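Local coordinates for sulfonate ABC transporter, periplasmic sulfonate-binding protein SsuA (Methylobacillus flagellatus, PDB 3UIF) that probably binds sulfonates or related sulfate esters in the periplasm and delivers them to an ABC importer for uptake, at residues Ala27-Asn32 with Val229-Gln234. Residues are numbered along the deposited sequence; the frame is centred on the assembly and turned at random.
Sequences ASLVVN and VHWVAQ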
ATOM      1  N   ALA A  27      -6.392   5.509   5.427  1.00 41.49           N
ATOM      2  CA  ALA A  27      -7.813   5.702   5.663  1.00 41.60           C
ATOM      3  C   ALA A  27      -8.130   6.024   7.125  1.00 42.90           C
ATOM      4  O   ALA A  27      -8.932   6.920   7.396  1.00 43.16           O
ATOM      5  CB  ALA A  27      -8.601   4.494   5.188  1.00 42.73           C
ATOM      6  N   SER A  28      -7.499   5.321   8.067  1.00 43.57           N
ATOM      7  CA  SER A  28      -7.824   5.524   9.484  1.00 44.60           C
ATOM      8  C   SER A  28      -7.688   7.009   9.868  1.00 44.36           C
ATOM      9  O   SER A  28      -8.569   7.595  10.522  1.00 45.15           O
ATOM     10  CB  SER A  28      -6.951   4.638  10.374  1.00 44.71           C
ATOM     11  OG  SER A  28      -5.609   4.677   9.904  1.00 45.08           O
ATOM     12  N   LEU A  29      -6.591   7.600   9.406  1.00 43.91           N
ATOM     13  CA  LEU A  29      -6.258   9.007   9.595  1.00 43.57           C
ATOM     14  C   LEU A  29      -7.299   9.925   8.967  1.00 43.94           C
ATOM     15  O   LEU A  29      -7.639  10.989   9.496  1.00 44.78           O
ATOM     16  CB  LEU A  29      -4.884   9.244   8.961  1.00 42.84           C
ATOM     17  CG  LEU A  29      -4.438  10.634   8.529  1.00 42.61           C
ATOM     18  CD1 LEU A  29      -4.078  11.478   9.745  1.00 43.89           C
ATOM     19  CD2 LEU A  29      -3.254  10.492   7.586  1.00 38.69           C
ATOM     20  N   VAL A  30      -7.820   9.495   7.831  1.00 43.48           N
ATOM     21  CA  VAL A  30      -8.727  10.330   7.064  1.00 43.51           C
ATOM     22  C   VAL A  30     -10.188  10.175   7.549  1.00 44.27           C
ATOM     23  O   VAL A  30     -10.955  11.150   7.589  1.00 44.79           O
ATOM     24  CB  VAL A  30      -8.499  10.082   5.555  1.00 42.29           C
ATOM     25  CG1 VAL A  30      -9.130   8.789   5.093  1.00 42.26           C
ATOM     26  CG2 VAL A  30      -9.022  11.228   4.745  1.00 41.87           C
ATOM     27  N   VAL A  31     -10.541   8.953   7.956  1.00 44.94           N
ATOM     28  CA  VAL A  31     -11.837   8.639   8.577  1.00 45.51           C
ATOM     29  C   VAL A  31     -11.940   9.259   9.967  1.00 47.06           C
ATOM     30  O   VAL A  31     -13.006   9.754  10.353  1.00 48.64           O
ATOM     31  CB  VAL A  31     -12.033   7.105   8.689  1.00 46.24           C
ATOM     32  CG1 VAL A  31     -13.191   6.746   9.609  1.00 47.45           C
ATOM     33  CG2 VAL A  31     -12.233   6.492   7.308  1.00 44.75           C
ATOM     34  N   ASN A  32     -10.827   9.224  10.708  1.00 47.35           N
ATOM     35  CA  ASN A  32     -10.780   9.715  12.098  1.00 48.72           C
ATOM     36  C   ASN A  32     -10.244  11.133  12.303  1.00 49.95           C
ATOM     37  O   ASN A  32     -10.242  11.626  13.432  1.00 50.35           O
ATOM     38  CB  ASN A  32      -9.996   8.755  12.996  1.00 48.40           C
ATOM     39  CG  ASN A  32     -10.658   7.407  13.100  1.00 49.51           C
ATOM     40  OD1 ASN A  32     -11.839   7.321  13.463  1.00 50.58           O
ATOM     41  ND2 ASN A  32      -9.922   6.347  12.751  1.00 47.34           N
ATOM     42  N   VAL A 229      -2.647  14.443   5.534  1.00 39.18           N
ATOM     43  CA  VAL A 229      -1.357  13.823   5.293  1.00 38.40           C
ATOM     44  C   VAL A 229      -0.193  14.721   5.731  1.00 39.22           C
ATOM     45  O   VAL A 229       0.749  14.256   6.347  1.00 39.29           O
ATOM     46  CB  VAL A 229      -1.229  13.380   3.823  1.00 37.64           C
ATOM     47  CG1 VAL A 229       0.171  12.878   3.515  1.00 37.25           C
ATOM     48  CG2 VAL A 229      -2.239  12.286   3.525  1.00 37.54           C
ATOM     49  N   HIS A 230      -0.281  16.013   5.449  1.00 40.05           N
ATOM     50  CA  HIS A 230       0.718  16.971   5.924  1.00 41.04           C
ATOM     51  C   HIS A 230       0.829  16.942   7.427  1.00 41.99           C
ATOM     52  O   HIS A 230       1.931  17.095   7.995  1.00 42.65           O
ATOM     53  CB  HIS A 230       0.376  18.384   5.436  1.00 41.83           C
ATOM     54  CG  HIS A 230       1.284  19.467   5.988  1.00 43.58           C
ATOM     55  ND1 HIS A 230       0.818  20.501   6.720  1.00 44.52           N
ATOM     56  CD2 HIS A 230       2.663  19.643   5.897  1.00 43.79           C
ATOM     57  CE1 HIS A 230       1.834  21.305   7.063  1.00 45.74           C
ATOM     58  NE2 HIS A 230       2.965  20.778   6.568  1.00 45.34           N
ATOM     59  N   TRP A 231      -0.304  16.740   8.097  1.00 42.05           N
ATOM     60  CA  TRP A 231      -0.310  16.758   9.545  1.00 43.17           C
ATOM     61  C   TRP A 231       0.392  15.542  10.120  1.00 42.70           C
ATOM     62  O   TRP A 231       1.186  15.660  11.062  1.00 43.69           O
ATOM     63  CB  TRP A 231      -1.733  16.921  10.086  1.00 43.81           C
ATOM     64  CG  TRP A 231      -1.775  16.761  11.582  1.00 45.09           C
ATOM     65  CD1 TRP A 231      -1.563  17.738  12.552  1.00 46.85           C
ATOM     66  CD2 TRP A 231      -1.989  15.521  12.329  1.00 44.77           C
ATOM     67  NE1 TRP A 231      -1.643  17.201  13.809  1.00 47.75           N
ATOM     68  CE2 TRP A 231      -1.889  15.875  13.748  1.00 46.58           C
ATOM     69  CE3 TRP A 231      -2.236  14.208  11.979  1.00 43.52           C
ATOM     70  CZ2 TRP A 231      -2.049  14.936  14.753  1.00 47.03           C
ATOM     71  CZ3 TRP A 231      -2.391  13.263  13.000  1.00 43.97           C
ATOM     72  CH2 TRP A 231      -2.305  13.622  14.353  1.00 45.66           C
ATOM     73  N   VAL A 232       0.123  14.371   9.559  1.00 41.30           N
ATOM     74  CA  VAL A 232       0.713  13.140  10.063  1.00 40.93           C
ATOM     75  C   VAL A 232       2.191  13.003   9.673  1.00 40.74           C
ATOM     76  O   VAL A 232       2.944  12.303  10.353  1.00 40.85           O
ATOM     77  CB  VAL A 232      -0.062  11.891   9.574  1.00 39.91           C
ATOM     78  CG1 VAL A 232       0.322  11.536   8.139  1.00 38.73           C
ATOM     79  CG2 VAL A 232       0.176  10.707  10.494  1.00 40.12           C
ATOM     80  N   ALA A 233       2.592  13.670   8.588  1.00 40.38           N
ATOM     81  CA  ALA A 233       3.921  13.493   8.008  1.00 40.22           C
ATOM     82  C   ALA A 233       5.026  14.245   8.777  1.00 41.66           C
ATOM     83  O   ALA A 233       6.213  13.982   8.581  1.00 41.57           O
ATOM     84  CB  ALA A 233       3.918  13.876   6.537  1.00 39.67           C
ATOM     85  N   GLN A 234       4.625  15.158   9.659  1.00 42.78           N
ATOM     86  CA  GLN A 234       5.548  15.831  10.553  1.00 44.16           C
ATOM     87  C   GLN A 234       5.973  14.848  11.655  1.00 44.70           C
ATOM     88  O   GLN A 234       5.167  14.025  12.089  1.00 44.28           O
ATOM     89  CB  GLN A 234       4.879  17.077  11.136  1.00 45.85           C
ATOM     90  CG  GLN A 234       4.293  18.029  10.091  1.00 45.63           C
ATOM     91  CD  GLN A 234       3.551  19.212  10.695  1.00 48.14           C
ATOM     92  OE1 GLN A 234       4.070  19.917  11.562  1.00 49.00           O
ATOM     93  NE2 GLN A 234       2.329  19.445  10.227  1.00 49.04           N
TER
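Leu29 bridges helix 26-32 and the last turn of helix 215-233, where the axes of segments 27-32 and 229-233 approach to 10.9 Å, with 119° between their N-to-C directions. Two short helical pieces thus pack in the lobe built on the sheet of strand 6-17, one of two lobes in this periplasmic binding protein fold, and join chain regions almost 200 residues apart. At this separation the backbones do not touch, and a leucine, with two methyls at the end of its chain, can span the distance. A chi1 of 158° sets CG opposite the backbone N and carries the fork away from its own helix to straddle Val232: Leu29 CD2 lies 3.8 Å from Val232 CG1, while both CD1 and CD2 are 4.0 Å from Val232 CB. The beta-branched valine, short and apolar, suits a buried place facing this fork, and Trp270 touches both residues, continuing the apolar core. Val229, one turn before Val232, lies at the margin, its CA near Leu29 CD2. Shortening Leu29 to an alanine would probably leave a gap beside Val232 and take away the methyl at the indole edge. Trp231 suits the margin, where its large ring can flank the leucine while remaining exposed; its backbone O accepts a hydrogen bond from Asn237 ND2. Leu29 CD1 meets the indole at its edge, near the ring plane, 4.0 Å from Trp231 CE3.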